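Cortical-lytic enzyme (Bacillus cereus, PDB 4S3J) is an N-acetylglucosaminidase that degrades the cortex peptidoglycan of spores during germination, probably cleaving only partially degraded material and recognising its muramic acid delta-lactam. Local coordinates at residues E38-Q44 with R353-I359; G43-I47 with E385-S389; A137-A143 with M170-I176; F278-Y284 with K317-N323. One frame throughout, in Å; residues are numbered along the deposited sequence.

Contact 1. Residues E38-Q44 with R353-I359; sequences ETLVVGQ and RKYNVPI
Arg353 lays its side chain across the loop 38-44, with Glu38 over one face of its guanidinium and Val41 CG2 over the opposite face. The chain leaves the end of helix 345-354 extended and bends only at chi3 (-64°), which turns the flat group toward the carbonyl of Thr39. There two nitrogens grip one atom side-on: Arg353 NE lies 2.7 Å and Arg353 NH1 2.9 Å from Thr39 O. The oxygen sits somewhat out of the guanidinium plane, and both bonds are bent. Glu38 OE1, 3.4 Å from Arg353 NH2, adds a salt bridge by charge alone, because no N-H points at it; a water that Arg353 NH2 donates to, and that binds Glu38 OE2 weakly, supplements it. Arginine suits this place because its aliphatic part also packs, Arg353 CB coming 3.6 Å from Val41 CG2. The other methyl, Val41 CG1, turns to Ile359 CD1 at 3.9 Å, so one branched residue serves both ends of the segment 353-359. Val42 O accepts a nearly straight bond from Ile359 N (2.8 Å). Beside it Gly43 CA approaches Ile359 O to 3.3 Å, a CA-H...O contact made possible by the bare CA of glycine. Gln44, extended, sends OE1 back to Val41 N with an almost linear bond of 3.0 Å. The loop is built on a type II beta turn from Val41 to Gln44, with glycine at its positive-phi position, and it meets a helix closed by a Schellman motif with Asn356 as C-prime: an interface of a LysM domain with the glycosidase domain.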
# COMPACT_ATOMS: atom_id res chain seq x y z
N GLU A 38 20.20 -18.37 -5.20
CA GLU A 38 20.30 -17.31 -6.20
C GLU A 38 21.30 -16.21 -5.81
O GLU A 38 21.51 -15.92 -4.64
CB GLU A 38 18.92 -16.68 -6.42
CG GLU A 38 18.02 -17.54 -7.30
CD GLU A 38 16.59 -17.04 -7.40
OE1 GLU A 38 16.17 -16.19 -6.59
OE2 GLU A 38 15.87 -17.54 -8.29
N THR A 39 21.91 -15.60 -6.82
CA THR A 39 22.80 -14.48 -6.63
C THR A 39 22.03 -13.24 -6.17
O THR A 39 20.80 -13.13 -6.38
CB THR A 39 23.53 -14.15 -7.92
OG1 THR A 39 22.55 -13.84 -8.91
CG2 THR A 39 24.34 -15.35 -8.38
N LEU A 40 22.74 -12.33 -5.51
CA LEU A 40 22.21 -11.00 -5.22
C LEU A 40 22.40 -10.09 -6.42
O LEU A 40 23.37 -10.22 -7.19
CB LEU A 40 22.87 -10.40 -3.98
CG LEU A 40 22.70 -11.16 -2.66
CD1 LEU A 40 23.40 -10.44 -1.52
CD2 LEU A 40 21.22 -11.36 -2.31
N VAL A 41 21.49 -9.13 -6.56
CA VAL A 41 21.53 -8.14 -7.62
C VAL A 41 22.05 -6.81 -7.08
O VAL A 41 21.56 -6.32 -6.08
CB VAL A 41 20.11 -7.96 -8.24
CG1 VAL A 41 20.12 -6.85 -9.30
CG2 VAL A 41 19.64 -9.25 -8.83
N VAL A 42 23.06 -6.23 -7.74
CA VAL A 42 23.56 -4.92 -7.34
C VAL A 42 22.41 -3.91 -7.38
O VAL A 42 21.67 -3.84 -8.37
CB VAL A 42 24.73 -4.46 -8.25
CG1 VAL A 42 25.17 -3.03 -7.93
CG2 VAL A 42 25.87 -5.40 -8.10
N GLY A 43 22.22 -3.17 -6.30
CA GLY A 43 21.12 -2.21 -6.20
C GLY A 43 19.87 -2.74 -5.52
O GLY A 43 18.95 -1.97 -5.22
N GLN A 44 19.82 -4.05 -5.27
CA GLN A 44 18.76 -4.70 -4.51
C GLN A 44 18.79 -4.19 -3.08
O GLN A 44 19.85 -3.97 -2.50
CB GLN A 44 18.95 -6.24 -4.57
CG GLN A 44 17.99 -7.07 -3.85
CD GLN A 44 18.25 -8.56 -4.01
OE1 GLN A 44 19.22 -9.04 -4.64
NE2 GLN A 44 17.35 -9.32 -3.46
N ARG A 353 18.02 -9.90 -12.14
CA ARG A 353 18.97 -11.02 -12.01
C ARG A 353 19.10 -11.79 -13.34
O ARG A 353 20.21 -12.08 -13.83
CB ARG A 353 18.50 -11.95 -10.90
CG ARG A 353 19.41 -13.16 -10.66
CD ARG A 353 18.87 -14.03 -9.51
NE ARG A 353 18.89 -13.32 -8.24
CZ ARG A 353 17.85 -12.84 -7.56
NH1 ARG A 353 18.09 -12.17 -6.44
NH2 ARG A 353 16.61 -13.06 -7.96
N LYS A 354 17.97 -12.14 -13.92
CA LYS A 354 17.96 -12.97 -15.13
C LYS A 354 18.68 -12.29 -16.29
O LYS A 354 19.41 -12.93 -17.05
CB LYS A 354 16.53 -13.30 -15.54
CG LYS A 354 16.38 -14.08 -16.82
CD LYS A 354 14.96 -14.48 -17.01
CE LYS A 354 14.77 -15.18 -18.36
NZ LYS A 354 13.34 -15.42 -18.66
N TYR A 355 18.43 -10.99 -16.44
CA TYR A 355 18.94 -10.24 -17.58
C TYR A 355 20.21 -9.42 -17.26
O TYR A 355 20.65 -8.57 -18.06
CB TYR A 355 17.81 -9.37 -18.15
CG TYR A 355 16.72 -10.24 -18.74
CD1 TYR A 355 16.93 -10.93 -19.94
CD2 TYR A 355 15.48 -10.39 -18.12
CE1 TYR A 355 15.95 -11.73 -20.48
CE2 TYR A 355 14.50 -11.19 -18.66
CZ TYR A 355 14.74 -11.86 -19.84
OH TYR A 355 13.75 -12.66 -20.37
N ASN A 356 20.79 -9.71 -16.11
CA ASN A 356 22.09 -9.20 -15.69
C ASN A 356 22.25 -7.69 -15.72
O ASN A 356 23.26 -7.17 -16.22
CB ASN A 356 23.20 -9.80 -16.57
CG ASN A 356 23.19 -11.32 -16.57
OD1 ASN A 356 23.52 -11.96 -15.57
ND2 ASN A 356 22.81 -11.92 -17.70
N VAL A 357 21.32 -6.98 -15.10
CA VAL A 357 21.42 -5.55 -14.95
C VAL A 357 21.22 -5.17 -13.48
O VAL A 357 20.56 -5.91 -12.72
CB VAL A 357 20.38 -4.84 -15.85
CG1 VAL A 357 20.69 -5.11 -17.32
CG2 VAL A 357 18.98 -5.27 -15.49
N PRO A 358 21.83 -4.07 -13.05
CA PRO A 358 21.66 -3.57 -11.69
C PRO A 358 20.36 -2.81 -11.53
O PRO A 358 19.77 -2.34 -12.53
CB PRO A 358 22.85 -2.63 -11.50
CG PRO A 358 23.12 -2.10 -12.87
CD PRO A 358 22.80 -3.24 -13.81
N ILE A 359 19.91 -2.72 -10.28
CA ILE A 359 18.73 -1.92 -9.95
C ILE A 359 19.20 -0.52 -9.59
O ILE A 359 20.10 -0.34 -8.76
CB ILE A 359 17.96 -2.55 -8.78
CG1 ILE A 359 17.38 -3.92 -9.18
CG2 ILE A 359 16.84 -1.63 -8.30
CD1 ILE A 359 17.06 -4.81 -8.05
O HOH W 1 15.44 -15.00 -9.57
O HOH W 2 15.78 -11.96 -4.55

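Contact 2. Residues G43-I47 with E385-S389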
# COMPACT_ATOMS: atom_id res chain seq x y z
N GLY A 43 22.22 -3.17 -6.30
CA GLY A 43 21.12 -2.21 -6.20
C GLY A 43 19.87 -2.74 -5.52
O GLY A 43 18.95 -1.97 -5.22
N GLN A 44 19.82 -4.05 -5.27
CA GLN A 44 18.76 -4.70 -4.51
C GLN A 44 18.79 -4.19 -3.08
O GLN A 44 19.85 -3.97 -2.50
CB GLN A 44 18.95 -6.24 -4.57
CG GLN A 44 17.99 -7.07 -3.85
CD GLN A 44 18.25 -8.56 -4.01
OE1 GLN A 44 19.22 -9.04 -4.64
NE2 GLN A 44 17.35 -9.32 -3.46
N ALA A 45 17.61 -3.96 -2.50
CA ALA A 45 17.52 -3.51 -1.12
C ALA A 45 17.15 -4.65 -0.19
O ALA A 45 16.08 -5.25 -0.35
CB ALA A 45 16.46 -2.40 -1.00
N LEU A 46 18.01 -4.91 0.79
CA LEU A 46 17.80 -5.98 1.74
C LEU A 46 17.59 -5.38 3.12
O LEU A 46 18.06 -4.25 3.41
CB LEU A 46 19.00 -6.93 1.82
CG LEU A 46 19.37 -7.63 0.51
CD1 LEU A 46 20.66 -8.41 0.71
CD2 LEU A 46 18.26 -8.51 -0.01
N ILE A 47 16.90 -6.12 3.99
CA ILE A 47 16.94 -5.78 5.40
C ILE A 47 17.93 -6.74 6.09
O ILE A 47 17.99 -7.97 5.80
CB ILE A 47 15.52 -5.80 6.02
CG1 ILE A 47 14.79 -7.12 5.78
CG2 ILE A 47 14.71 -4.65 5.42
CD1 ILE A 47 13.45 -7.19 6.54
N GLU A 385 8.52 -1.45 -6.42
CA GLU A 385 8.58 -1.02 -5.03
C GLU A 385 9.61 -1.86 -4.29
O GLU A 385 9.67 -3.08 -4.50
CB GLU A 385 7.22 -1.18 -4.35
CG GLU A 385 6.07 -0.39 -4.98
CD GLU A 385 6.20 1.11 -4.74
OE1 GLU A 385 6.76 1.51 -3.68
OE2 GLU A 385 5.77 1.88 -5.61
N ASP A 386 10.41 -1.24 -3.42
CA ASP A 386 11.32 -2.01 -2.57
C ASP A 386 11.44 -1.38 -1.18
O ASP A 386 10.73 -0.42 -0.86
CB ASP A 386 12.72 -2.20 -3.21
CG ASP A 386 13.58 -0.93 -3.25
OD1 ASP A 386 13.23 0.11 -2.64
OD2 ASP A 386 14.66 -0.99 -3.89
N ALA A 387 12.33 -1.93 -0.35
CA ALA A 387 12.41 -1.50 1.04
C ALA A 387 12.72 -0.01 1.19
O ALA A 387 12.22 0.65 2.13
CB ALA A 387 13.44 -2.34 1.79
N ARG A 388 13.53 0.53 0.28
CA ARG A 388 13.90 1.94 0.35
C ARG A 388 12.69 2.84 0.17
O ARG A 388 12.49 3.79 0.95
CB ARG A 388 14.96 2.28 -0.71
CG ARG A 388 16.30 1.58 -0.44
CD ARG A 388 17.26 1.71 -1.61
NE ARG A 388 16.80 0.98 -2.80
CZ ARG A 388 17.54 0.79 -3.89
NH1 ARG A 388 18.77 1.26 -3.95
NH2 ARG A 388 17.03 0.11 -4.92
N SER A 389 11.90 2.59 -0.88
CA SER A 389 10.80 3.50 -1.20
C SER A 389 9.67 3.31 -0.20
O SER A 389 9.02 4.28 0.19
CB SER A 389 10.33 3.38 -2.70
OG SER A 389 9.85 2.11 -3.26
O HOH W 3 13.39 -4.54 -0.82
O HOH W 4 15.55 -3.45 -4.70
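Asp386 OD2 is gripped by two nitrogens of one arginine and by a water. Arg388 reaches it side-on, NH2 at 2.8 Å and NE at 3.1 Å from Asp386 OD2, with the oxygen close to the guanidinium plane; this is a salt bridge within segment 385-389. The water gives a proton to OD2 and takes one from Ala45 N, so the carboxylate is tied through it to strand 45-49 of the LysM domain. The other oxygen, OD1, turns to the start of helix 387-400 of the glycosidase domain and accepts weak bonds from Arg388 N and Ser389 N. Asp386 is thus the N-cap and forms a capping box with Ser389; chi1 of 71° holds its carboxylate over those amides. Across the contact Ala45 CB lies 3.7 Å from Asp386 OD2 and 4.1 Å from Ala387 CB. Alanine suits both positions, since small methyls let strand and helix start come close. Farther along the strand, Ile47 CG2 touches the same Ala387 methyl, and Leu420 of helix 415-424 packs on both residues. A second water links Ala45 O, 2.8 Å away, to Ala387 N. Gly43 O lies 2.8 Å from Arg388 NH2, but at an angle too poor for a hydrogen bond. Strand and helix are therefore joined by methyl packing, two waters and the Arg388 guanidinium against Ala45, while the carboxylate, shared between arginine and helix amides, is probably kept ionised.

Contact 3. Residues A137-A143 with M170-I176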
# COMPACT_ATOMS: atom_id res chain seq x y z
N ALA A 137 -9.64 -6.56 3.31
CA ALA A 137 -10.66 -6.11 2.37
C ALA A 137 -10.82 -7.05 1.19
O ALA A 137 -10.04 -6.99 0.23
CB ALA A 137 -10.33 -4.72 1.85
N TYR A 138 -11.84 -7.91 1.24
CA TYR A 138 -12.10 -8.84 0.16
C TYR A 138 -12.89 -8.16 -0.94
O TYR A 138 -14.06 -7.80 -0.79
CB TYR A 138 -12.81 -10.09 0.71
CG TYR A 138 -12.99 -11.23 -0.28
CD1 TYR A 138 -12.34 -11.24 -1.50
CD2 TYR A 138 -13.84 -12.28 0.01
CE1 TYR A 138 -12.53 -12.27 -2.39
CE2 TYR A 138 -14.01 -13.33 -0.88
CZ TYR A 138 -13.37 -13.31 -2.07
OH TYR A 138 -13.56 -14.35 -2.97
N PHE A 139 -12.22 -7.97 -2.07
CA PHE A 139 -12.75 -7.22 -3.20
C PHE A 139 -13.43 -8.18 -4.18
O PHE A 139 -12.73 -9.02 -4.76
CB PHE A 139 -11.61 -6.48 -3.91
CG PHE A 139 -12.07 -5.45 -4.92
CD1 PHE A 139 -12.44 -5.82 -6.19
CD2 PHE A 139 -12.08 -4.10 -4.59
CE1 PHE A 139 -12.86 -4.86 -7.12
CE2 PHE A 139 -12.49 -3.16 -5.51
CZ PHE A 139 -12.87 -3.54 -6.77
N SER A 140 -14.76 -8.13 -4.39
CA SER A 140 -15.74 -7.24 -3.74
C SER A 140 -17.13 -7.87 -3.80
O SER A 140 -17.34 -8.86 -4.49
CB SER A 140 -15.79 -5.87 -4.42
OG SER A 140 -16.45 -5.97 -5.67
N PHE A 141 -18.07 -7.28 -3.07
CA PHE A 141 -19.50 -7.51 -3.25
C PHE A 141 -20.00 -6.49 -4.27
O PHE A 141 -19.80 -5.29 -4.07
CB PHE A 141 -20.27 -7.31 -1.95
CG PHE A 141 -20.05 -8.39 -0.92
CD1 PHE A 141 -18.82 -8.52 -0.28
CD2 PHE A 141 -21.08 -9.24 -0.57
CE1 PHE A 141 -18.63 -9.48 0.67
CE2 PHE A 141 -20.88 -10.22 0.40
CZ PHE A 141 -19.66 -10.34 1.02
N GLU A 142 -20.64 -6.94 -5.34
CA GLU A 142 -21.12 -6.04 -6.37
C GLU A 142 -22.58 -5.69 -6.12
O GLU A 142 -23.41 -6.57 -5.96
CB GLU A 142 -20.94 -6.66 -7.77
CG GLU A 142 -19.45 -6.96 -8.03
CD GLU A 142 -19.13 -7.57 -9.39
OE1 GLU A 142 -20.06 -7.94 -10.13
OE2 GLU A 142 -17.92 -7.69 -9.70
N ALA A 143 -22.87 -4.39 -6.05
CA ALA A 143 -24.23 -3.89 -5.87
C ALA A 143 -25.04 -4.21 -7.11
O ALA A 143 -24.52 -4.17 -8.22
CB ALA A 143 -24.20 -2.40 -5.63
N MET A 170 -13.51 -6.15 6.11
CA MET A 170 -14.37 -5.11 5.53
C MET A 170 -15.39 -5.70 4.58
O MET A 170 -15.11 -6.69 3.87
CB MET A 170 -13.51 -4.07 4.81
CG MET A 170 -12.63 -3.23 5.74
SD MET A 170 -11.18 -2.47 4.93
CE MET A 170 -11.94 -1.48 3.66
N LEU A 171 -16.59 -5.14 4.59
CA LEU A 171 -17.59 -5.43 3.58
C LEU A 171 -17.37 -4.45 2.45
O LEU A 171 -17.79 -3.29 2.52
CB LEU A 171 -19.00 -5.31 4.18
CG LEU A 171 -20.18 -5.42 3.20
CD1 LEU A 171 -20.06 -6.62 2.29
CD2 LEU A 171 -21.50 -5.49 3.94
N VAL A 172 -16.67 -4.91 1.41
CA VAL A 172 -16.33 -4.05 0.30
C VAL A 172 -17.40 -4.11 -0.77
O VAL A 172 -17.62 -5.15 -1.37
CB VAL A 172 -14.97 -4.44 -0.33
CG1 VAL A 172 -14.62 -3.53 -1.48
CG2 VAL A 172 -13.84 -4.44 0.72
N ILE A 173 -18.06 -2.99 -1.01
CA ILE A 173 -19.17 -2.91 -1.95
C ILE A 173 -18.80 -2.02 -3.13
O ILE A 173 -18.44 -0.85 -2.95
CB ILE A 173 -20.44 -2.38 -1.26
CG1 ILE A 173 -20.84 -3.32 -0.12
CG2 ILE A 173 -21.60 -2.27 -2.24
CD1 ILE A 173 -21.70 -2.67 0.93
N THR A 174 -18.94 -2.55 -4.35
CA THR A 174 -18.63 -1.81 -5.56
C THR A 174 -19.85 -1.61 -6.45
O THR A 174 -20.81 -2.39 -6.40
CB THR A 174 -17.55 -2.53 -6.43
OG1 THR A 174 -17.94 -3.88 -6.69
CG2 THR A 174 -16.22 -2.54 -5.71
N ASN A 175 -19.78 -0.58 -7.29
CA ASN A 175 -20.81 -0.40 -8.33
C ASN A 175 -20.32 -0.94 -9.68
O ASN A 175 -20.29 -0.22 -10.69
CB ASN A 175 -21.20 1.07 -8.45
CG ASN A 175 -20.04 1.95 -8.85
OD1 ASN A 175 -18.90 1.74 -8.40
ND2 ASN A 175 -20.31 2.95 -9.69
N ILE A 176 -19.90 -2.20 -9.67
CA ILE A 176 -19.45 -2.89 -10.88
C ILE A 176 -20.58 -3.68 -11.52
O ILE A 176 -21.30 -4.42 -10.83
CB ILE A 176 -18.29 -3.81 -10.57
CG1 ILE A 176 -17.07 -2.98 -10.18
CG2 ILE A 176 -17.95 -4.68 -11.78
CD1 ILE A 176 -15.91 -3.78 -9.60
O HOH W 5 -15.87 -7.74 1.33
O HOH W 6 -13.12 -8.54 3.73
O HOH W 7 -23.83 -5.40 -10.40
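Ser140 and Thr174 carry their hydroxyls in matching positions, each between its backbone N and carbonyl carbon (chi1 73° and 53°), which brings Ser140 OG and Thr174 OG1 to 2.8 Å, a hydrogen bond in which either may donate. Small hydroxyl residues suit this place, each satisfying the other. Phe139, CG opposite the backbone N at chi1 -168°, lays its ring beside the pair, with Ser140 CB over one face, and crosses Val172, Thr174 and Ile176 at about right angles, Phe139 CZ lying 3.7 Å from Thr174 CG2. The cis peptide between Phe139 and Ser140 marks where the regular ladder gives way to waters. Beyond it Phe141 points to the other sheet face, where Leu171 CD1 stands over the ring, 3.5 Å from its centroid, in a CH-pi contact. Helix 193-210 covers this side, with Ile203 against Leu171 and Ile173. Phe141 N to Val172 O (2.8 Å), Thr174 N to Phe141 O and Ala143 N to Thr174 O (both 2.9 Å) form the ladder. Around Tyr138 and Phe139 the strands separate, and waters bridge them: one is held by Tyr138 O, Met170 O and Val172 N, another by Tyr138 N and Met170 O. At Ala137 the chains are close again, Ala137 CB lying 3.7 Å from Val172 CG2. Extended Glu142 crosses Ile176 at a slant, OE2 near Ile176 CG2. Phe139 also meets Trp408 edge-to-face, its side chain about 6 Å from that of Glu220, probably the proton donor. Parallel strands with a non-proline cis peptide near the active site are known in the TIM barrel of glycosyl hydrolase family 18.

Contact 4. Residues F278-Y284 with K317-N323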
# COMPACT_ATOMS: atom_id res chain seq x y z
N PHE A 278 -13.21 6.54 8.00
CA PHE A 278 -11.96 6.74 7.28
C PHE A 278 -12.15 6.62 5.78
O PHE A 278 -13.18 6.11 5.31
CB PHE A 278 -10.88 5.78 7.77
CG PHE A 278 -11.13 4.32 7.48
CD1 PHE A 278 -10.74 3.75 6.27
CD2 PHE A 278 -11.69 3.50 8.44
CE1 PHE A 278 -10.94 2.38 6.02
CE2 PHE A 278 -11.88 2.15 8.21
CZ PHE A 278 -11.51 1.59 7.00
N VAL A 279 -11.19 7.16 5.04
CA VAL A 279 -11.13 7.06 3.58
C VAL A 279 -9.85 6.36 3.17
O VAL A 279 -8.83 6.44 3.86
CB VAL A 279 -11.19 8.43 2.88
CG1 VAL A 279 -12.51 9.16 3.19
CG2 VAL A 279 -10.02 9.31 3.28
N VAL A 280 -9.94 5.67 2.04
CA VAL A 280 -8.79 5.09 1.36
C VAL A 280 -8.57 5.87 0.06
O VAL A 280 -9.41 5.83 -0.84
CB VAL A 280 -8.98 3.58 1.05
CG1 VAL A 280 -7.83 3.06 0.21
CG2 VAL A 280 -9.06 2.78 2.34
N ILE A 281 -7.47 6.62 0.00
CA ILE A 281 -7.18 7.44 -1.17
C ILE A 281 -6.24 6.67 -2.08
O ILE A 281 -5.20 6.19 -1.63
CB ILE A 281 -6.56 8.81 -0.80
CG1 ILE A 281 -7.41 9.51 0.27
CG2 ILE A 281 -6.40 9.68 -2.06
CD1 ILE A 281 -6.95 10.90 0.64
N MET A 282 -6.62 6.55 -3.34
CA MET A 282 -5.85 5.74 -4.29
C MET A 282 -4.63 6.50 -4.81
O MET A 282 -4.54 6.85 -5.99
CB MET A 282 -6.76 5.30 -5.44
CG MET A 282 -7.82 4.34 -4.98
SD MET A 282 -8.83 3.67 -6.31
CE MET A 282 -9.56 5.18 -6.93
N THR A 283 -3.67 6.70 -3.91
CA THR A 283 -2.43 7.40 -4.21
C THR A 283 -1.42 6.48 -4.93
O THR A 283 -0.33 6.19 -4.42
CB THR A 283 -1.83 8.00 -2.92
OG1 THR A 283 -2.09 7.11 -1.81
CG2 THR A 283 -2.45 9.35 -2.60
N TYR A 284 -1.81 6.01 -6.11
CA TYR A 284 -0.95 5.20 -6.95
C TYR A 284 -1.44 5.30 -8.39
O TYR A 284 -2.44 5.96 -8.65
CB TYR A 284 -0.90 3.77 -6.43
CG TYR A 284 -2.22 3.15 -6.08
CD1 TYR A 284 -3.08 2.75 -7.08
CD2 TYR A 284 -2.61 2.96 -4.76
CE1 TYR A 284 -4.30 2.17 -6.80
CE2 TYR A 284 -3.84 2.37 -4.46
CZ TYR A 284 -4.67 1.99 -5.49
OH TYR A 284 -5.89 1.40 -5.24
N LYS A 317 -8.32 10.40 9.63
CA LYS A 317 -9.24 9.67 8.77
C LYS A 317 -8.60 9.20 7.46
O LYS A 317 -9.22 8.47 6.71
CB LYS A 317 -10.46 10.52 8.44
CG LYS A 317 -11.33 10.81 9.62
CD LYS A 317 -12.71 11.29 9.18
CE LYS A 317 -13.62 11.55 10.40
NZ LYS A 317 -15.03 11.87 10.03
N ILE A 318 -7.38 9.64 7.20
CA ILE A 318 -6.76 9.38 5.90
C ILE A 318 -5.91 8.09 5.90
O ILE A 318 -4.96 7.96 6.68
CB ILE A 318 -5.87 10.56 5.45
CG1 ILE A 318 -6.72 11.82 5.29
CG2 ILE A 318 -5.16 10.23 4.12
CD1 ILE A 318 -5.94 13.11 5.16
N MET A 319 -6.29 7.17 5.01
CA MET A 319 -5.48 5.98 4.72
C MET A 319 -4.84 6.17 3.36
O MET A 319 -5.54 6.31 2.36
CB MET A 319 -6.32 4.70 4.75
CG MET A 319 -7.15 4.48 6.01
SD MET A 319 -6.10 4.15 7.46
CE MET A 319 -7.12 4.85 8.77
N MET A 320 -3.52 6.20 3.34
CA MET A 320 -2.75 6.35 2.11
C MET A 320 -2.71 5.06 1.32
O MET A 320 -2.20 4.04 1.80
CB MET A 320 -1.31 6.80 2.45
CG MET A 320 -0.41 7.00 1.22
SD MET A 320 1.31 7.29 1.71
CE MET A 320 1.80 5.65 2.21
N GLY A 321 -3.23 5.09 0.10
CA GLY A 321 -3.13 3.93 -0.79
C GLY A 321 -1.70 3.67 -1.19
O GLY A 321 -0.94 4.59 -1.47
N GLN A 322 -1.31 2.39 -1.17
CA GLN A 322 0.03 1.99 -1.56
C GLN A 322 0.01 0.74 -2.42
O GLN A 322 -0.46 -0.30 -1.99
CB GLN A 322 0.88 1.74 -0.32
CG GLN A 322 2.31 1.32 -0.63
CD GLN A 322 3.09 2.41 -1.37
OE1 GLN A 322 3.09 3.58 -0.96
NE2 GLN A 322 3.75 2.03 -2.46
N ASN A 323 0.58 0.85 -3.62
CA ASN A 323 0.75 -0.29 -4.51
C ASN A 323 1.85 -1.21 -4.00
O ASN A 323 2.89 -0.72 -3.51
CB ASN A 323 1.09 0.19 -5.92
CG ASN A 323 2.31 1.09 -5.93
OD1 ASN A 323 2.27 2.21 -5.39
ND2 ASN A 323 3.42 0.61 -6.49
O HOH W 8 1.69 5.95 -2.35
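Met319 starts with CB against the backbone, 3.2 Å from Val279 O and near Val280 CG2. Its CG lies 3.7 Å from Phe278 CD1; a bend at chi2 (-68°) then carries SD obliquely beside the Phe278 ring in a Met-aromatic contact, 5.3 Å from the centroid, and CE returns to Phe278 CB. An unbranched, flexible methionine can follow the phenylalanine in this way. The backbones pair in parallel: Val279 N bonds to Lys317 O, Met319 N to Val279 O, Ile281 N to Met319 O. On the other face Ile281 CD1 meets Ile318 CG2 at 4.0 Å. Ile281 O then accepts from both Gly321 N (2.8 Å) and Thr283 N, where the first strand turns off. Thr283 OG1 donates to a lone pair of Gly321 O (2.8 Å), in the carbonyl plane. Gly321 has no side chain to collide with Ile281 O or with the Tyr284 ring, whose edge faces its carbonyl carbon. Tyr284 lies about 7 Å, side chain to side chain, from the likely proton donor Glu220. Helix 299-312 connects the two strands as a beta-alpha-beta crossover, Ala309 covering Ile281 and Ile318, while strands 246-251 and 404-408 flank the pair in the TIM barrel.

How the contacts relate
Contacts 3 and 4 are buried strand pairings of the same barrel; both rest on parallel backbone ladders, to which contact 3 adds a hydroxyl pair and contact 4 a threonine hydroxyl bonded to a carbonyl. Contacts 1 and 2 instead join a LysM domain to the glycosidase domain and share Gly43 and Gln44. Contact 1 is partly exposed and relies on an arginine gripping a carbonyl, whereas contact 2 is buried and uses methyls and bridging waters. Ile359 CG2 packs on Arg388 NH2 between them. Contact 2 also touches contact 4, where Glu385 OE2 probably accepts from Asn323 ND2, so the segment that meets the LysM domain is also bonded to a barrel strand.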